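Local coordinates for hypothetical protein PG0816 (Porphyromonas gingivalis, PDB 2APL), which is of unknown function but belongs to the DUF1896 family and folds as a single, predominantly helical chain without strands, at residues 14-19 with 68-73; 80-85 with 136-141. All blocks are in the same frame, centred on the assembly; numbering follows the deposited sequence.

Interaction 1 (14-19 with 68-73); sequences LKLETY and QGLHFS
Tyr19 reaches from helix 3-23 to the backbone of Leu70, its hydroxyl donating a hydrogen bond to a loop carbonyl. With CG anti to the backbone N (chi1 -173°), the phenol ring extends toward the loop, and the carbonyl oxygen meets the ring at its edge, in plane. Between Tyr19 OH and Leu70 O the distance is 3.1 Å. The bond bends at the acceptor, with a C=O...donor angle of 131°, and the hydroxyl sits above the carbonyl plane, 38° out of it. Beside this polar link, Tyr19 CE2 lies 4.0 Å from Leu70 CB, the two side chains running obliquely to each other. Leu16, one turn earlier on the same face of the helix, sends its CD1 to within 4.0 Å of Leu70 CD1, and these two leucines cross at about a right angle. Leu70 thus meets the tyrosine with its carbonyl and CB, and the leucine with its CD1 methyl. Phe24 and Phe33 also touch the Leu70 side chain, while Asp119 receives hydrogen bonds from the backbone N of Gly69 and of His71. This is helix-to-loop packing in an all-helical fold: a tyrosine hydroxyl ties helix 3-23 to the connection between helices 55-67 and 74-85.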
ATOM      1  N   LEU A  14      12.870  -8.481  -4.226  1.00 34.10           N
ATOM      2  CA  LEU A  14      11.801  -8.983  -5.057  1.00 34.73           C
ATOM      3  C   LEU A  14      10.428  -8.939  -4.336  1.00 33.98           C
ATOM      4  O   LEU A  14       9.455  -8.487  -4.915  1.00 33.03           O
ATOM      5  CB  LEU A  14      12.096 -10.395  -5.592  1.00 33.44           C
ATOM      6  CG  LEU A  14      11.109 -10.857  -6.667  1.00 35.48           C
ATOM      7  CD1 LEU A  14      10.995  -9.858  -7.827  1.00 36.65           C
ATOM      8  CD2 LEU A  14      11.447 -12.265  -7.160  1.00 37.32           C
ATOM      9  N   LYS A  15      10.375  -9.393  -3.082  1.00 32.76           N
ATOM     10  CA  LYS A  15       9.126  -9.368  -2.321  1.00 33.86           C
ATOM     11  C   LYS A  15       8.572  -7.938  -2.206  1.00 31.03           C
ATOM     12  O   LYS A  15       7.354  -7.733  -2.256  1.00 29.07           O
ATOM     13  CB  LYS A  15       9.349  -9.914  -0.907  1.00 33.37           C
ATOM     14  CG  LYS A  15       9.566 -11.445  -0.833  1.00 38.78           C
ATOM     15  CD  LYS A  15       9.762 -11.884   0.647  1.00 38.37           C
ATOM     16  CE  LYS A  15       8.483 -11.773   1.451  1.00 43.82           C
ATOM     17  NZ  LYS A  15       8.766 -12.296   2.796  1.00 44.77           N
ATOM     18  N   LEU A  16       9.468  -6.961  -2.001  1.00 30.22           N
ATOM     19  CA  LEU A  16       9.043  -5.581  -1.748  1.00 30.02           C
ATOM     20  C   LEU A  16       8.640  -4.976  -3.083  1.00 30.54           C
ATOM     21  O   LEU A  16       7.620  -4.272  -3.187  1.00 31.63           O
ATOM     22  CB  LEU A  16      10.202  -4.723  -1.164  1.00 29.12           C
ATOM     23  CG  LEU A  16       9.910  -3.223  -0.905  1.00 28.90           C
ATOM     24  CD1 LEU A  16       8.635  -2.995  -0.031  1.00 26.30           C
ATOM     25  CD2 LEU A  16      11.130  -2.558  -0.237  1.00 29.79           C
ATOM     26  N   GLU A  17       9.401  -5.278  -4.132  1.00 30.74           N
ATOM     27  CA  GLU A  17       8.995  -4.760  -5.469  1.00 30.51           C
ATOM     28  C   GLU A  17       7.599  -5.228  -5.844  1.00 29.88           C
ATOM     29  O   GLU A  17       6.739  -4.437  -6.283  1.00 30.22           O
ATOM     30  CB  GLU A  17      10.013  -5.104  -6.528  1.00 29.86           C
ATOM     31  CG  GLU A  17      11.308  -4.247  -6.419  1.00 28.29           C
ATOM     32  CD  GLU A  17      12.278  -4.655  -7.489  1.00 34.53           C
ATOM     33  OE1 GLU A  17      11.941  -5.563  -8.269  1.00 35.06           O
ATOM     34  OE2 GLU A  17      13.351  -4.087  -7.586  1.00 34.75           O
ATOM     35  N   THR A  18       7.353  -6.505  -5.659  1.00 30.19           N
ATOM     36  CA  THR A  18       6.043  -7.093  -5.975  1.00 28.84           C
ATOM     37  C   THR A  18       4.905  -6.435  -5.129  1.00 30.39           C
ATOM     38  O   THR A  18       3.867  -6.071  -5.635  1.00 29.62           O
ATOM     39  CB  THR A  18       6.122  -8.598  -5.812  1.00 29.70           C
ATOM     40  OG1 THR A  18       7.104  -9.110  -6.747  1.00 31.25           O
ATOM     41  CG2 THR A  18       4.733  -9.278  -6.071  1.00 29.36           C
ATOM     42  N   TYR A  19       5.155  -6.303  -3.840  1.00 31.09           N
ATOM     43  CA  TYR A  19       4.194  -5.762  -2.906  1.00 31.32           C
ATOM     44  C   TYR A  19       3.848  -4.319  -3.281  1.00 29.97           C
ATOM     45  O   TYR A  19       2.681  -3.956  -3.289  1.00 30.41           O
ATOM     46  CB  TYR A  19       4.776  -5.829  -1.476  1.00 31.09           C
ATOM     47  CG  TYR A  19       3.746  -5.419  -0.432  1.00 35.70           C
ATOM     48  CD1 TYR A  19       2.829  -6.333   0.002  1.00 34.89           C
ATOM     49  CD2 TYR A  19       3.722  -4.107   0.134  1.00 36.37           C
ATOM     50  CE1 TYR A  19       1.862  -6.015   0.935  1.00 39.90           C
ATOM     51  CE2 TYR A  19       2.756  -3.775   1.130  1.00 38.54           C
ATOM     52  CZ  TYR A  19       1.808  -4.744   1.487  1.00 38.51           C
ATOM     53  OH  TYR A  19       0.826  -4.553   2.451  1.00 40.93           O
ATOM     54  N   GLN A  68       6.770  -2.939   7.135  1.00 31.79           N
ATOM     55  CA  GLN A  68       6.458  -1.991   8.184  1.00 33.32           C
ATOM     56  C   GLN A  68       5.933  -0.637   7.637  1.00 31.67           C
ATOM     57  O   GLN A  68       6.589  -0.021   6.806  1.00 30.77           O
ATOM     58  CB  GLN A  68       7.748  -1.770   8.993  1.00 33.87           C
ATOM     59  CG  GLN A  68       7.897  -0.398   9.521  1.00 41.62           C
ATOM     60  CD  GLN A  68       7.056  -0.274  10.679  1.00 48.36           C
ATOM     61  OE1 GLN A  68       6.959  -1.240  11.450  1.00 53.62           O
ATOM     62  NE2 GLN A  68       6.375   0.887  10.839  1.00 53.71           N
ATOM     63  N   GLY A  69       4.776  -0.194   8.147  1.00 31.59           N
ATOM     64  CA  GLY A  69       4.148   1.101   7.751  1.00 30.76           C
ATOM     65  C   GLY A  69       3.570   1.054   6.348  1.00 30.50           C
ATOM     66  O   GLY A  69       3.084   2.050   5.849  1.00 30.84           O
ATOM     67  N   LEU A  70       3.615  -0.102   5.693  1.00 30.27           N
ATOM     68  CA  LEU A  70       3.036  -0.246   4.370  1.00 30.93           C
ATOM     69  C   LEU A  70       1.805  -1.165   4.373  1.00 31.75           C
ATOM     70  O   LEU A  70       1.383  -1.618   3.338  1.00 30.91           O
ATOM     71  CB  LEU A  70       4.066  -0.795   3.383  1.00 31.56           C
ATOM     72  CG  LEU A  70       5.299   0.084   3.112  1.00 31.40           C
ATOM     73  CD1 LEU A  70       6.259  -0.788   2.309  1.00 31.23           C
ATOM     74  CD2 LEU A  70       4.899   1.400   2.348  1.00 34.24           C
ATOM     75  N   HIS A  71       1.218  -1.418   5.539  1.00 32.00           N
ATOM     76  CA  HIS A  71      -0.001  -2.236   5.603  1.00 32.65           C
ATOM     77  C   HIS A  71      -1.264  -1.558   5.149  1.00 33.79           C
ATOM     78  O   HIS A  71      -2.158  -2.247   4.627  1.00 33.50           O
ATOM     79  CB  HIS A  71      -0.183  -2.833   7.001  1.00 33.59           C
ATOM     80  CG  HIS A  71       0.919  -3.770   7.394  1.00 35.09           C
ATOM     81  ND1 HIS A  71       0.678  -5.019   7.921  1.00 40.36           N
ATOM     82  CD2 HIS A  71       2.266  -3.647   7.316  1.00 36.68           C
ATOM     83  CE1 HIS A  71       1.834  -5.632   8.140  1.00 42.45           C
ATOM     84  NE2 HIS A  71       2.813  -4.817   7.785  1.00 39.16           N
ATOM     85  N   PHE A  72      -1.367  -0.232   5.356  1.00 32.94           N
ATOM     86  CA  PHE A  72      -2.531   0.492   4.857  1.00 35.45           C
ATOM     87  C   PHE A  72      -2.225   1.154   3.508  1.00 34.86           C
ATOM     88  O   PHE A  72      -1.207   1.862   3.345  1.00 34.15           O
ATOM     89  CB  PHE A  72      -3.135   1.513   5.862  1.00 34.71           C
ATOM     90  CG  PHE A  72      -4.411   2.173   5.345  1.00 37.25           C
ATOM     91  CD1 PHE A  72      -5.660   1.576   5.575  1.00 35.84           C
ATOM     92  CD2 PHE A  72      -4.334   3.298   4.548  1.00 32.99           C
ATOM     93  CE1 PHE A  72      -6.826   2.142   5.042  1.00 40.22           C
ATOM     94  CE2 PHE A  72      -5.472   3.868   3.986  1.00 36.95           C
ATOM     95  CZ  PHE A  72      -6.734   3.314   4.256  1.00 37.31           C
ATOM     96  N   SER A  73      -3.108   0.880   2.553  1.00 34.16           N
ATOM     97  CA  SER A  73      -2.907   1.315   1.188  1.00 34.39           C
ATOM     98  C   SER A  73      -4.092   2.193   0.780  1.00 34.17           C
ATOM     99  O   SER A  73      -5.246   1.703   0.665  1.00 34.74           O
ATOM    100  CB  SER A  73      -2.782   0.107   0.263  1.00 32.95           C
ATOM    101  OG  SER A  73      -2.818   0.512  -1.102  1.00 36.06           O
TER

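Interaction 2 (80-85 with 136-141); sequences SVLERE and GTIVLL
Val81 is the first residue of 80-85 to meet the partner helix, and its CG1 methyl does the touching. With chi1 at 167°, CG1 lies anti to the backbone N and comes 3.9 Å from Ile138 CD1, the end of the isoleucine's longer branch. The two side chains approach obliquely. Leu82 follows and reaches the same residue from another direction: its bond from CA to CB does not aim straight at the opposite helix, yet the end of the side chain brings CD2 to 3.9 Å from Ile138 CD1. That same CD2 is 4.1 Å from Ile138 CG2, so one leucine methyl meets both branches of the isoleucine, across it at roughly a right angle. Ile138 is thus the common partner of two consecutive residues, its CD1 touching both. All three side chains are buried, and the contact across these segments is purely apolar, made by branched aliphatic groups. Farther along, Glu85 contributes a polar link to the same helix, its OE2 hydrogen-bonding to the hydroxyl of Tyr131. Around this trio of side chains, Phe86 touches both Val81 and Ile138, helix 106-112 adds Ile108 against Ile138, and helix 94-103 adds Pro95 and Leu102 against Leu82. Helix 74-85 and helix 126-143 consequently pack together within a cluster of helices, with no strand in the fold.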
ATOM      1  N   SER A  80     -11.272  -0.677  -3.707  1.00 38.42           N
ATOM      2  CA  SER A  80     -12.355  -1.358  -2.988  1.00 38.75           C
ATOM      3  C   SER A  80     -13.655  -0.524  -2.920  1.00 38.08           C
ATOM      4  O   SER A  80     -14.760  -1.037  -3.179  1.00 37.25           O
ATOM      5  CB  SER A  80     -11.872  -1.741  -1.574  1.00 39.70           C
ATOM      6  OG  SER A  80     -12.947  -2.235  -0.782  1.00 43.64           O
ATOM      7  N   VAL A  81     -13.528   0.748  -2.576  1.00 37.30           N
ATOM      8  CA  VAL A  81     -14.675   1.646  -2.596  1.00 37.33           C
ATOM      9  C   VAL A  81     -15.331   1.609  -3.959  1.00 37.75           C
ATOM     10  O   VAL A  81     -16.557   1.448  -4.052  1.00 38.11           O
ATOM     11  CB  VAL A  81     -14.353   3.090  -2.178  1.00 36.62           C
ATOM     12  CG1 VAL A  81     -15.539   4.061  -2.544  1.00 36.17           C
ATOM     13  CG2 VAL A  81     -14.113   3.144  -0.725  1.00 39.04           C
ATOM     14  N   LEU A  82     -14.528   1.774  -5.006  1.00 37.90           N
ATOM     15  CA  LEU A  82     -15.032   1.755  -6.412  1.00 37.70           C
ATOM     16  C   LEU A  82     -15.666   0.442  -6.842  1.00 38.29           C
ATOM     17  O   LEU A  82     -16.719   0.461  -7.531  1.00 38.49           O
ATOM     18  CB  LEU A  82     -13.949   2.208  -7.426  1.00 37.53           C
ATOM     19  CG  LEU A  82     -13.408   3.672  -7.319  1.00 37.56           C
ATOM     20  CD1 LEU A  82     -12.073   3.740  -8.062  1.00 39.18           C
ATOM     21  CD2 LEU A  82     -14.410   4.708  -7.852  1.00 39.99           C
ATOM     22  N   GLU A  83     -15.078  -0.688  -6.419  1.00 38.19           N
ATOM     23  CA  GLU A  83     -15.650  -2.007  -6.691  1.00 38.65           C
ATOM     24  C   GLU A  83     -16.900  -2.297  -5.874  1.00 39.38           C
ATOM     25  O   GLU A  83     -17.854  -2.894  -6.388  1.00 39.34           O
ATOM     26  CB  GLU A  83     -14.620  -3.113  -6.441  1.00 39.14           C
ATOM     27  CG  GLU A  83     -13.340  -2.967  -7.251  1.00 39.31           C
ATOM     28  CD  GLU A  83     -12.398  -4.126  -7.106  1.00 39.94           C
ATOM     29  OE1 GLU A  83     -11.764  -4.458  -8.129  1.00 44.27           O
ATOM     30  OE2 GLU A  83     -12.303  -4.712  -6.000  1.00 41.67           O
ATOM     31  N   ARG A  84     -16.924  -1.893  -4.603  1.00 40.05           N
ATOM     32  CA  ARG A  84     -18.056  -2.247  -3.733  1.00 41.00           C
ATOM     33  C   ARG A  84     -19.258  -1.339  -3.903  1.00 40.18           C
ATOM     34  O   ARG A  84     -20.405  -1.783  -3.778  1.00 39.50           O
ATOM     35  CB  ARG A  84     -17.638  -2.255  -2.264  1.00 42.08           C
ATOM     36  CG  ARG A  84     -16.836  -3.486  -1.803  1.00 45.95           C
ATOM     37  CD  ARG A  84     -16.377  -3.224  -0.380  1.00 53.54           C
ATOM     38  NE  ARG A  84     -15.976  -4.423   0.346  1.00 61.83           N
ATOM     39  CZ  ARG A  84     -15.349  -4.417   1.525  1.00 64.42           C
ATOM     40  NH1 ARG A  84     -15.048  -3.255   2.122  1.00 64.95           N
ATOM     41  NH2 ARG A  84     -15.018  -5.574   2.107  1.00 64.40           N
ATOM     42  N   GLU A  85     -18.988  -0.073  -4.203  1.00 39.04           N
ATOM     43  CA  GLU A  85     -20.000   0.954  -4.136  1.00 39.44           C
ATOM     44  C   GLU A  85     -20.379   1.521  -5.504  1.00 38.97           C
ATOM     45  O   GLU A  85     -21.428   2.130  -5.646  1.00 38.99           O
ATOM     46  CB  GLU A  85     -19.547   2.092  -3.183  1.00 39.68           C
ATOM     47  CG  GLU A  85     -19.021   1.621  -1.805  1.00 40.61           C
ATOM     48  CD  GLU A  85     -20.023   0.783  -1.007  1.00 43.94           C
ATOM     49  OE1 GLU A  85     -21.222   1.071  -1.074  1.00 46.48           O
ATOM     50  OE2 GLU A  85     -19.615  -0.175  -0.314  1.00 46.51           O
ATOM     51  N   GLY A 136     -18.867   9.107  -0.302  1.00 36.32           N
ATOM     52  CA  GLY A 136     -19.559  10.371  -0.449  1.00 36.49           C
ATOM     53  C   GLY A 136     -18.891  11.377  -1.362  1.00 36.32           C
ATOM     54  O   GLY A 136     -19.560  12.083  -2.142  1.00 36.90           O
ATOM     55  N   THR A 137     -17.574  11.447  -1.269  1.00 36.67           N
ATOM     56  CA  THR A 137     -16.771  12.270  -2.145  1.00 36.21           C
ATOM     57  C   THR A 137     -16.888  11.847  -3.622  1.00 34.93           C
ATOM     58  O   THR A 137     -17.076  12.686  -4.516  1.00 34.50           O
ATOM     59  CB  THR A 137     -15.282  12.243  -1.687  1.00 35.87           C
ATOM     60  OG1 THR A 137     -15.204  12.780  -0.334  1.00 39.82           O
ATOM     61  CG2 THR A 137     -14.387  13.051  -2.638  1.00 32.69           C
ATOM     62  N   ILE A 138     -16.737  10.565  -3.883  1.00 33.99           N
ATOM     63  CA  ILE A 138     -16.910  10.063  -5.251  1.00 34.66           C
ATOM     64  C   ILE A 138     -18.321  10.293  -5.798  1.00 35.13           C
ATOM     65  O   ILE A 138     -18.489  10.720  -6.958  1.00 35.77           O
ATOM     66  CB  ILE A 138     -16.442   8.575  -5.370  1.00 34.30           C
ATOM     67  CG1 ILE A 138     -14.927   8.531  -5.077  1.00 34.58           C
ATOM     68  CG2 ILE A 138     -16.719   7.968  -6.791  1.00 33.21           C
ATOM     69  CD1 ILE A 138     -14.406   7.049  -4.714  1.00 35.35           C
ATOM     70  N   VAL A 139     -19.338  10.067  -4.970  1.00 35.12           N
ATOM     71  CA  VAL A 139     -20.707  10.473  -5.363  1.00 35.28           C
ATOM     72  C   VAL A 139     -20.732  11.950  -5.796  1.00 35.05           C
ATOM     73  O   VAL A 139     -21.346  12.292  -6.797  1.00 34.51           O
ATOM     74  CB  VAL A 139     -21.749  10.194  -4.235  1.00 35.32           C
ATOM     75  CG1 VAL A 139     -23.097  10.844  -4.550  1.00 36.67           C
ATOM     76  CG2 VAL A 139     -21.916   8.689  -4.055  1.00 37.33           C
ATOM     77  N   LEU A 140     -20.043  12.815  -5.049  1.00 34.71           N
ATOM     78  CA  LEU A 140     -20.127  14.228  -5.343  1.00 34.63           C
ATOM     79  C   LEU A 140     -19.397  14.498  -6.640  1.00 34.74           C
ATOM     80  O   LEU A 140     -19.863  15.339  -7.421  1.00 33.77           O
ATOM     81  CB  LEU A 140     -19.530  15.103  -4.227  1.00 34.22           C
ATOM     82  CG  LEU A 140     -20.480  15.205  -3.026  1.00 36.42           C
ATOM     83  CD1 LEU A 140     -19.839  16.024  -1.874  1.00 34.92           C
ATOM     84  CD2 LEU A 140     -21.837  15.754  -3.399  1.00 37.37           C
ATOM     85  N   LEU A 141     -18.241  13.848  -6.813  1.00 33.76           N
ATOM     86  CA  LEU A 141     -17.419  13.997  -8.035  1.00 34.49           C
ATOM     87  C   LEU A 141     -18.228  13.621  -9.267  1.00 34.48           C
ATOM     88  O   LEU A 141     -18.267  14.376 -10.247  1.00 36.43           O
ATOM     89  CB  LEU A 141     -16.117  13.166  -7.944  1.00 34.39           C
ATOM     90  CG  LEU A 141     -14.946  13.778  -7.133  1.00 35.50           C
ATOM     91  CD1 LEU A 141     -13.875  12.679  -6.805  1.00 32.83           C
ATOM     92  CD2 LEU A 141     -14.321  15.002  -7.867  1.00 33.65           C
TER

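The two contacts illustrate how one helical chain can be held together by unlike means at separate places. Interaction 1 combines a polar bond with aliphatic packing and is partly buried, whereas interaction 2 is aliphatic, with all three touching residues buried. Their centres lie 25 Å apart, and their nearest atoms are about 8 Å from each other, so they do not touch. Both segments of interaction 1 precede those of interaction 2 along the chain. Helix 74-85 joins them, since it starts directly after the loop of 68-73 and carries 80-85. At that junction Ser73 occupies the N-cap position, its OG hydrogen-bonding to the backbone N of Asp76.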